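Local coordinates for protein 3-oxo-glucose-6-phosphate:glutamate aminotransferase (Bacillus subtilis subsp. subtilis, PDB 4K2M) that catalyses the reversible, pyridoxal phosphate-dependent transamination of 3-dehydro-glucose 6-phosphate with glutamate to form kanosamine 6-phosphate, a step in antibiotic biosynthesis, at residues V198-K203 with A225-G230; P142-I147 with T192-P197; I133-L138 with K220-A225. All blocks are in the same frame, centred on the assembly; numbering follows the deposited sequence.

In the fold
The three contacts lie on the mixed sheet of the aminotransferase fold or in the loops that leave it. Interaction 2 pairs strand 145-148 with strand 192-195, mainly through backbone hydrogen bonds. Interaction 3 sets helix 127-137 on the neighbouring strand 220-224, with no direct hydrogen bond across it. Interaction 1 joins the loops that follow strands 192-195 and 220-224, and there one side-chain amide serves both protein and adduct. It is wholly buried near the centre of the chain. Interactions 2 and 3 have buried apolar middles and lysines at their margins. Interactions 1 and 3 share Ala-225 and are tied by a probable hydrogen bond from His-199 to Glu-223.

Interaction 1. Residues V198-K203 with A225-G230; sequences VHLYGK and ACQGIG. With O1G (3-deoxy-3-[(E)-({3-hydroxy-2-methyl-5-[(phosphonooxy)methyl]pyridin-4-yl}methylidene)amino]-6-O-phosphono-alpha-D-gluco pyranose), chain C; EDO (1,2-ethanediol), chain G.
Gln-227 joins the two loops through its side-chain amide. OE1 accepts a hydrogen bond from Tyr-201 N at 2.8 Å. The donor lies nearly along the C=O axis, although the angle at the hydrogen is only 135°. At the other end of the amide, NE2 donates to O3 of the O1G adduct, 2.6 Å away. This is the phenolic oxygen on the pyridine ring. The side chain leaves CB with CG beside the backbone N (chi1 -69°) and then runs extended, which carries the amide from its own loop to the cofactor-sugar adduct. It lies alongside Tyr-201, with the ring and amide planes 22° apart. Leu-200 CG lies 3.5 Å above the Tyr-201 ring, over its centre.

The backbones are also linked. A water donates to His-199 O and accepts from Gln-227 N. Gly-202 CA makes a CA-H...O contact of 3.5 Å with Gln-227 O. A type I turn from Ala-225 to Gly-228 presents Gln-227. At its start, Ala-225 CB meets the edge of the His-199 ring at CD2, 3.7 Å away. That ring is fixed from further out by Glu-223 at NE2 and Ser-205 at ND1. Tyr-201 OH is bonded to Tyr-380 O and to an ethanediol molecule, probably from the crystallisation liquor.

Gln-227 is an experimentally established pyridoxal phosphate-binding residue. Held by Tyr-201 N, its amide is oriented with nitrogen toward O3. That donation would probably favour negative charge on the phenolic oxygen.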
# COMPACT_ATOMS: atom_id res chain seq x y z
N VAL A 198 10.86 17.37 -10.59
CA VAL A 198 9.68 17.35 -9.75
C VAL A 198 8.80 18.56 -10.06
O VAL A 198 9.29 19.69 -10.09
CB VAL A 198 10.06 17.39 -8.28
CG1 VAL A 198 8.80 17.35 -7.39
CG2 VAL A 198 10.99 16.24 -7.93
N HIS A 199 7.52 18.33 -10.27
CA HIS A 199 6.63 19.47 -10.53
C HIS A 199 6.15 19.98 -9.19
O HIS A 199 5.02 19.75 -8.77
CB HIS A 199 5.49 19.07 -11.46
CG HIS A 199 5.98 18.46 -12.74
ND1 HIS A 199 7.10 18.92 -13.38
CD2 HIS A 199 5.54 17.39 -13.45
CE1 HIS A 199 7.34 18.17 -14.44
NE2 HIS A 199 6.41 17.23 -14.50
N LEU A 200 7.06 20.65 -8.49
CA LEU A 200 6.86 20.96 -7.08
C LEU A 200 5.79 22.00 -6.86
O LEU A 200 5.72 23.01 -7.57
CB LEU A 200 8.18 21.47 -6.49
CG LEU A 200 8.22 21.51 -4.96
CD1 LEU A 200 7.97 20.12 -4.35
CD2 LEU A 200 9.59 22.04 -4.53
N TYR A 201 4.94 21.71 -5.87
CA TYR A 201 3.81 22.55 -5.48
C TYR A 201 2.74 22.60 -6.57
O TYR A 201 1.75 23.32 -6.43
CB TYR A 201 4.26 23.97 -5.10
CG TYR A 201 5.43 24.02 -4.14
CD1 TYR A 201 5.57 23.09 -3.13
CD2 TYR A 201 6.37 25.03 -4.24
CE1 TYR A 201 6.65 23.14 -2.24
CE2 TYR A 201 7.44 25.09 -3.37
CZ TYR A 201 7.57 24.15 -2.37
OH TYR A 201 8.65 24.24 -1.52
N GLY A 202 2.93 21.83 -7.64
CA GLY A 202 1.99 21.82 -8.75
C GLY A 202 2.45 22.64 -9.95
O GLY A 202 1.74 22.75 -10.96
N LYS A 203 3.65 23.19 -9.86
CA LYS A 203 4.23 23.98 -10.97
C LYS A 203 4.96 23.04 -11.93
O LYS A 203 5.75 22.21 -11.51
CB LYS A 203 5.23 24.99 -10.40
CG LYS A 203 5.99 25.82 -11.42
CD LYS A 203 5.10 26.85 -12.09
CE LYS A 203 5.94 27.80 -12.94
NZ LYS A 203 5.07 28.80 -13.62
N ALA A 225 5.35 13.78 -10.87
CA ALA A 225 4.22 14.69 -11.00
C ALA A 225 3.23 14.36 -9.89
O ALA A 225 2.02 14.55 -10.04
CB ALA A 225 3.56 14.51 -12.37
N CYS A 226 3.75 13.86 -8.77
CA CYS A 226 2.85 13.46 -7.69
C CYS A 226 1.96 14.60 -7.17
O CYS A 226 0.85 14.35 -6.68
CB CYS A 226 3.62 12.77 -6.56
SG CYS A 226 4.23 11.14 -7.08
N GLN A 227 2.42 15.85 -7.33
CA GLN A 227 1.61 17.01 -6.92
C GLN A 227 1.01 17.75 -8.11
O GLN A 227 0.46 18.83 -7.94
CB GLN A 227 2.48 18.00 -6.13
CG GLN A 227 2.89 17.47 -4.75
CD GLN A 227 3.76 18.46 -3.99
OE1 GLN A 227 3.94 19.60 -4.41
NE2 GLN A 227 4.32 18.02 -2.86
N GLY A 228 1.12 17.18 -9.30
CA GLY A 228 0.82 17.92 -10.52
C GLY A 228 -0.34 17.43 -11.39
O GLY A 228 -0.43 17.85 -12.56
N ILE A 229 -1.21 16.58 -10.88
CA ILE A 229 -2.33 16.12 -11.72
C ILE A 229 -3.17 17.30 -12.21
O ILE A 229 -3.53 18.20 -11.43
CB ILE A 229 -3.21 15.06 -11.04
CG1 ILE A 229 -4.11 14.40 -12.09
CG2 ILE A 229 -4.03 15.65 -9.88
CD1 ILE A 229 -4.81 13.13 -11.63
N GLY A 230 -3.46 17.30 -13.52
CA GLY A 230 -4.24 18.37 -14.15
C GLY A 230 -3.37 19.27 -15.03
O GLY A 230 -3.87 20.06 -15.83
P O1G C . 3.02 9.14 -1.94
C3A O1G C . 5.25 14.37 -3.14
O3 O1G C . 4.71 15.48 -2.58
C1 O1G C . 3.01 15.32 2.74
N1' O1G C . 6.65 13.30 -4.73
C2 O1G C . 3.61 15.24 1.33
O2 O1G C . 3.39 16.59 0.79
C9A O1G C . 6.15 14.44 -4.21
C2A O1G C . 6.58 15.75 -4.83
C3 O1G C . 2.96 14.16 0.45
N3' O1G C . 3.84 14.07 -0.73
O1 O1G C . 1.68 15.87 2.73
C4 O1G C . 2.79 12.82 1.19
O4 O1G C . 1.78 12.17 0.39
C4A O1G C . 4.88 13.14 -2.62
C4B O1G C . 3.95 13.04 -1.47
C5 O1G C . 2.14 13.10 2.54
O5 O1G C . 2.92 14.01 3.32
C5A O1G C . 5.42 11.98 -3.17
C5T O1G C . 5.13 10.54 -2.72
C6 O1G C . 2.10 11.91 3.46
C6A O1G C . 6.31 12.10 -4.22
OP1 O1G C . 4.03 8.01 -1.84
OP2 O1G C . 1.79 8.76 -2.69
OP3 O1G C . 2.79 9.82 -0.57
OP4 O1G C . 3.73 10.25 -2.92
O6 O1G C . 1.31 12.05 4.57
P' O1G C . 0.52 10.78 5.18
OP6 O1G C . -0.44 10.34 4.10
OP7 O1G C . 1.53 9.73 5.57
OP8 O1G C . -0.18 11.40 6.39
C1 EDO G . 11.61 24.99 0.06
O1 EDO G . 12.66 24.05 0.20
C2 EDO G . 11.59 25.56 -1.36
O2 EDO G . 11.16 24.54 -2.26
O HOH W 1 4.86 16.92 -8.36

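Interaction 2. Residues P142-I147 with T192-P197; sequences PGDEVI and TKFILP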
# COMPACT_ATOMS: atom_id res chain seq x y z
N PRO A 142 22.22 -0.54 -9.61
CA PRO A 142 22.81 0.11 -8.43
C PRO A 142 24.00 0.97 -8.83
O PRO A 142 24.82 0.55 -9.66
CB PRO A 142 23.27 -1.07 -7.58
CG PRO A 142 22.31 -2.16 -7.93
CD PRO A 142 22.08 -1.99 -9.41
N GLY A 143 24.08 2.18 -8.28
CA GLY A 143 25.14 3.10 -8.61
C GLY A 143 24.81 4.10 -9.70
O GLY A 143 25.52 5.10 -9.85
N ASP A 144 23.76 3.84 -10.48
CA ASP A 144 23.34 4.76 -11.53
C ASP A 144 22.95 6.09 -10.90
O ASP A 144 22.26 6.12 -9.88
CB ASP A 144 22.10 4.24 -12.25
CG ASP A 144 22.41 3.15 -13.26
OD1 ASP A 144 23.60 2.89 -13.54
OD2 ASP A 144 21.44 2.57 -13.80
N GLU A 145 23.38 7.18 -11.52
CA GLU A 145 23.10 8.50 -10.97
C GLU A 145 21.79 9.06 -11.52
O GLU A 145 21.43 8.88 -12.69
CB GLU A 145 24.28 9.45 -11.23
CG GLU A 145 25.46 9.18 -10.29
CD GLU A 145 26.70 10.01 -10.62
OE1 GLU A 145 26.66 10.84 -11.56
OE2 GLU A 145 27.71 9.82 -9.92
N VAL A 146 21.08 9.76 -10.65
CA VAL A 146 19.78 10.34 -10.99
C VAL A 146 19.82 11.80 -10.61
O VAL A 146 19.90 12.13 -9.43
CB VAL A 146 18.66 9.67 -10.17
CG1 VAL A 146 17.29 10.31 -10.51
CG2 VAL A 146 18.63 8.16 -10.43
N ILE A 147 19.80 12.69 -11.61
CA ILE A 147 19.85 14.12 -11.35
C ILE A 147 18.47 14.60 -10.90
O ILE A 147 17.46 14.31 -11.55
CB ILE A 147 20.31 14.88 -12.60
CG1 ILE A 147 21.79 14.54 -12.90
CG2 ILE A 147 20.14 16.38 -12.39
CD1 ILE A 147 22.29 15.19 -14.21
N THR A 192 25.59 9.05 -15.02
CA THR A 192 24.23 9.61 -15.07
C THR A 192 23.38 8.80 -16.03
O THR A 192 23.75 8.58 -17.18
CB THR A 192 24.22 11.07 -15.55
OG1 THR A 192 25.20 11.82 -14.83
CG2 THR A 192 22.80 11.70 -15.34
N LYS A 193 22.21 8.36 -15.57
CA LYS A 193 21.31 7.61 -16.43
C LYS A 193 19.94 8.26 -16.49
O LYS A 193 19.20 8.08 -17.45
CB LYS A 193 21.20 6.15 -15.96
CG LYS A 193 22.49 5.34 -16.10
CD LYS A 193 23.01 5.39 -17.54
CE LYS A 193 24.26 4.53 -17.73
NZ LYS A 193 25.31 4.85 -16.73
N PHE A 194 19.60 9.05 -15.46
CA PHE A 194 18.25 9.61 -15.33
C PHE A 194 18.23 11.08 -14.95
O PHE A 194 19.11 11.55 -14.23
CB PHE A 194 17.49 8.88 -14.22
CG PHE A 194 17.34 7.41 -14.47
CD1 PHE A 194 16.27 6.94 -15.21
CD2 PHE A 194 18.26 6.51 -13.98
CE1 PHE A 194 16.13 5.58 -15.46
CE2 PHE A 194 18.13 5.15 -14.21
CZ PHE A 194 17.06 4.69 -14.95
N ILE A 195 17.20 11.78 -15.41
CA ILE A 195 16.82 13.07 -14.83
C ILE A 195 15.44 12.89 -14.21
O ILE A 195 14.54 12.35 -14.86
CB ILE A 195 16.71 14.17 -15.89
CG1 ILE A 195 17.99 14.25 -16.73
CG2 ILE A 195 16.50 15.50 -15.21
CD1 ILE A 195 17.93 15.35 -17.82
N LEU A 196 15.27 13.36 -12.98
CA LEU A 196 14.00 13.20 -12.24
C LEU A 196 13.52 14.58 -11.80
O LEU A 196 13.72 14.99 -10.66
CB LEU A 196 14.23 12.29 -11.01
CG LEU A 196 13.09 11.50 -10.39
CD1 LEU A 196 13.56 10.80 -9.12
CD2 LEU A 196 11.87 12.35 -10.11
N PRO A 197 12.89 15.31 -12.72
CA PRO A 197 12.32 16.61 -12.36
C PRO A 197 11.09 16.42 -11.49
O PRO A 197 10.37 15.42 -11.63
CB PRO A 197 11.89 17.20 -13.72
CG PRO A 197 11.70 16.01 -14.62
CD PRO A 197 12.67 14.96 -14.14
O HOH W 2 25.80 4.47 -14.39
O HOH W 3 24.98 12.79 -12.55
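Val-146 and Phe-194 pair across neighbouring parallel strands of the mixed sheet in this aminotransferase fold, their side chains on the same face. The short segments 145-147 and 192-195 run at 33° to one another, and a beta bulge shifts their register between Glu-145 and Val-146. At the bulge Glu-145 O receives two amides. Lys-193 N gives an almost straight bond of 3.0 Å to Glu-145 O, in the carbonyl plane; Phe-194 N adds a weak one. Regular parallel pairing then resumes. Ile-147 N donates to Phe-194 O at 2.9 Å, and Ile-147 O accepts from Leu-196 N.

From CB of Val-146 two branches spread over the neighbouring strand. CG1 is anti to the backbone N (chi1 178°) and reaches Leu-196 CB at 3.7 Å. CG2 meets Phe-194 CD2 at 3.9 Å, approaching the ring obliquely. Both branches also lie about 4.0 Å from Phe-194 CB. Helix 154-163 packs on this side, with Val-160 touching both Val-146 and Leu-196. On the other face of the sheet, Ile-147 CD1 lies against Thr-192 CG2. Helix 207-217 packs there on Ile-195.

Polar groups gather at the start of the strands. Glu-145 OE1 and Thr-192 OG1 share a water, and each is also bonded to Thr-189. Asp-144 OD2 accepts from Asn-141 N and also lies near the plane of the Phe-194 ring, at its edge. The Lys-193 chain curls past the Asp-144 carboxylate, with CG 3.6 Å from Asp-144 CG. Lys-193 NZ stops 4.1 Å from Asp-144 OD1, beyond a salt bridge.

Interaction 3. Residues I133-L138 with K220-A225; sequences IGLLAL and KVIEDA. With O1G (3-deoxy-3-[(E)-({3-hydroxy-2-methyl-5-[(phosphonooxy)methyl]pyridin-4-yl}methylidene)amino]-6-O-phosphono-alpha-D-gluco pyranose), chain C.
CG1 of Ile-222 stands anti to the backbone N (chi1 168°) and carries CD1 to the helix backbone at Gly-134 and Leu-135. The same rotation sets CG2 between the backbone N and the carbonyl carbon, against the Leu-135 side chain. This is a helix packed on a parallel strand of the central sheet in the aminotransferase fold: helix 127-137 lies over strand 220-224.

Ile-222 CD1 ends 3.8 Å from Leu-135 N and 3.9 Å from Gly-134 C. Gly-134 has no side chain, and its CA and that of Ile-222 are the nearest such pair across the two segments, 7.3 Å apart. Ile-222 CG2 touches Leu-135 CD2 at 3.8 Å, the two side chains crossing at about a right angle. Leu-138 adds a second leucine, with CD1 4.0 Å from Ile-222 CB. Ile-240 of the next strand also touches Leu-138 and Ile-222.

Further along the same strand, Asp-224 OD2 lies 2.7 Å from the pyridine nitrogen N1' of O1G. A carboxylate there is characteristic of this fold type and would probably favour a protonated ring nitrogen. Thr-156 OG1 is hydrogen-bonded to OD2, and Cys-226 N to OD1.

At the outer end, the Lys-220 chain turns after CG (chi2 -67°) and runs along Leu-138 CD2, with Lys-220 CD 4.1 Å from it. A water accepts from Lys-220 NZ at 2.8 Å and donates to Leu-138 O.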
# COMPACT_ATOMS: atom_id res chain seq x y z
N ILE A 133 9.34 1.88 -8.89
CA ILE A 133 9.10 0.94 -9.97
C ILE A 133 9.50 1.52 -11.33
O ILE A 133 10.12 0.82 -12.15
CB ILE A 133 7.63 0.49 -9.96
CG1 ILE A 133 7.40 -0.41 -8.74
CG2 ILE A 133 7.29 -0.27 -11.21
CD1 ILE A 133 5.91 -0.53 -8.37
N GLY A 134 9.16 2.78 -11.57
CA GLY A 134 9.50 3.39 -12.85
C GLY A 134 11.00 3.40 -13.09
O GLY A 134 11.47 3.10 -14.19
N LEU A 135 11.77 3.75 -12.07
CA LEU A 135 13.23 3.73 -12.19
C LEU A 135 13.74 2.34 -12.54
O LEU A 135 14.56 2.16 -13.44
CB LEU A 135 13.89 4.23 -10.89
CG LEU A 135 13.80 5.74 -10.64
CD1 LEU A 135 14.17 6.09 -9.20
CD2 LEU A 135 14.72 6.47 -11.60
N LEU A 136 13.26 1.34 -11.81
CA LEU A 136 13.70 -0.02 -12.07
C LEU A 136 13.26 -0.51 -13.45
O LEU A 136 14.04 -1.16 -14.16
CB LEU A 136 13.18 -0.96 -10.97
CG LEU A 136 13.76 -0.70 -9.59
CD1 LEU A 136 12.99 -1.46 -8.52
CD2 LEU A 136 15.25 -1.11 -9.52
N ALA A 137 12.03 -0.20 -13.84
CA ALA A 137 11.52 -0.60 -15.15
C ALA A 137 12.33 0.04 -16.28
O ALA A 137 12.51 -0.57 -17.33
CB ALA A 137 10.02 -0.26 -15.30
N LEU A 138 12.81 1.25 -16.04
CA LEU A 138 13.64 1.97 -17.01
C LEU A 138 15.07 1.43 -17.03
O LEU A 138 15.90 1.89 -17.81
CB LEU A 138 13.67 3.46 -16.67
CG LEU A 138 12.49 4.30 -17.14
CD1 LEU A 138 12.51 5.67 -16.45
CD2 LEU A 138 12.54 4.49 -18.65
N LYS A 220 17.32 8.99 -19.57
CA LYS A 220 15.88 8.78 -19.46
C LYS A 220 15.31 9.82 -18.50
O LYS A 220 15.98 10.25 -17.57
CB LYS A 220 15.63 7.38 -18.89
CG LYS A 220 16.13 6.27 -19.79
CD LYS A 220 15.32 6.23 -21.07
CE LYS A 220 15.87 5.18 -22.03
NZ LYS A 220 16.13 3.91 -21.30
N VAL A 221 14.07 10.20 -18.74
CA VAL A 221 13.42 11.22 -17.92
C VAL A 221 12.22 10.59 -17.24
O VAL A 221 11.29 10.12 -17.90
CB VAL A 221 12.95 12.41 -18.75
CG1 VAL A 221 12.17 13.39 -17.88
CG2 VAL A 221 14.14 13.11 -19.39
N ILE A 222 12.25 10.56 -15.92
CA ILE A 222 11.08 10.11 -15.19
C ILE A 222 10.65 11.29 -14.35
O ILE A 222 11.45 11.82 -13.57
CB ILE A 222 11.40 8.86 -14.32
CG1 ILE A 222 10.25 8.58 -13.34
CG2 ILE A 222 12.75 9.00 -13.60
CD1 ILE A 222 10.34 7.18 -12.69
N GLU A 223 9.42 11.75 -14.54
CA GLU A 223 9.01 12.97 -13.86
C GLU A 223 8.16 12.63 -12.65
O GLU A 223 7.32 11.72 -12.69
CB GLU A 223 8.27 13.90 -14.81
CG GLU A 223 6.98 13.33 -15.32
CD GLU A 223 6.27 14.23 -16.30
OE1 GLU A 223 6.62 15.42 -16.42
OE2 GLU A 223 5.34 13.72 -16.96
N ASP A 224 8.41 13.34 -11.56
CA ASP A 224 7.63 13.18 -10.34
C ASP A 224 6.53 14.22 -10.45
O ASP A 224 6.75 15.40 -10.18
CB ASP A 224 8.50 13.47 -9.12
CG ASP A 224 7.75 13.38 -7.82
OD1 ASP A 224 6.50 13.41 -7.82
OD2 ASP A 224 8.43 13.31 -6.78
N ALA A 225 5.35 13.78 -10.87
CA ALA A 225 4.22 14.69 -11.00
C ALA A 225 3.23 14.36 -9.89
O ALA A 225 2.02 14.55 -10.04
CB ALA A 225 3.56 14.51 -12.37
P O1G C . 3.02 9.14 -1.94
C3A O1G C . 5.25 14.37 -3.14
O3 O1G C . 4.71 15.48 -2.58
C1 O1G C . 3.01 15.32 2.74
N1' O1G C . 6.65 13.30 -4.73
C2 O1G C . 3.61 15.24 1.33
O2 O1G C . 3.39 16.59 0.79
C9A O1G C . 6.15 14.44 -4.21
C2A O1G C . 6.58 15.75 -4.83
C3 O1G C . 2.96 14.16 0.45
N3' O1G C . 3.84 14.07 -0.73
O1 O1G C . 1.68 15.87 2.73
C4 O1G C . 2.79 12.82 1.19
O4 O1G C . 1.78 12.17 0.39
C4A O1G C . 4.88 13.14 -2.62
C4B O1G C . 3.95 13.04 -1.47
C5 O1G C . 2.14 13.10 2.54
O5 O1G C . 2.92 14.01 3.32
C5A O1G C . 5.42 11.98 -3.17
C5T O1G C . 5.13 10.54 -2.72
C6 O1G C . 2.10 11.91 3.46
C6A O1G C . 6.31 12.10 -4.22
OP1 O1G C . 4.03 8.01 -1.84
OP2 O1G C . 1.79 8.76 -2.69
OP3 O1G C . 2.79 9.82 -0.57
OP4 O1G C . 3.73 10.25 -2.92
O6 O1G C . 1.31 12.05 4.57
P' O1G C . 0.52 10.78 5.18
OP6 O1G C . -0.44 10.34 4.10
OP7 O1G C . 1.53 9.73 5.57
OP8 O1G C . -0.18 11.40 6.39
O HOH W 4 14.51 1.66 -20.79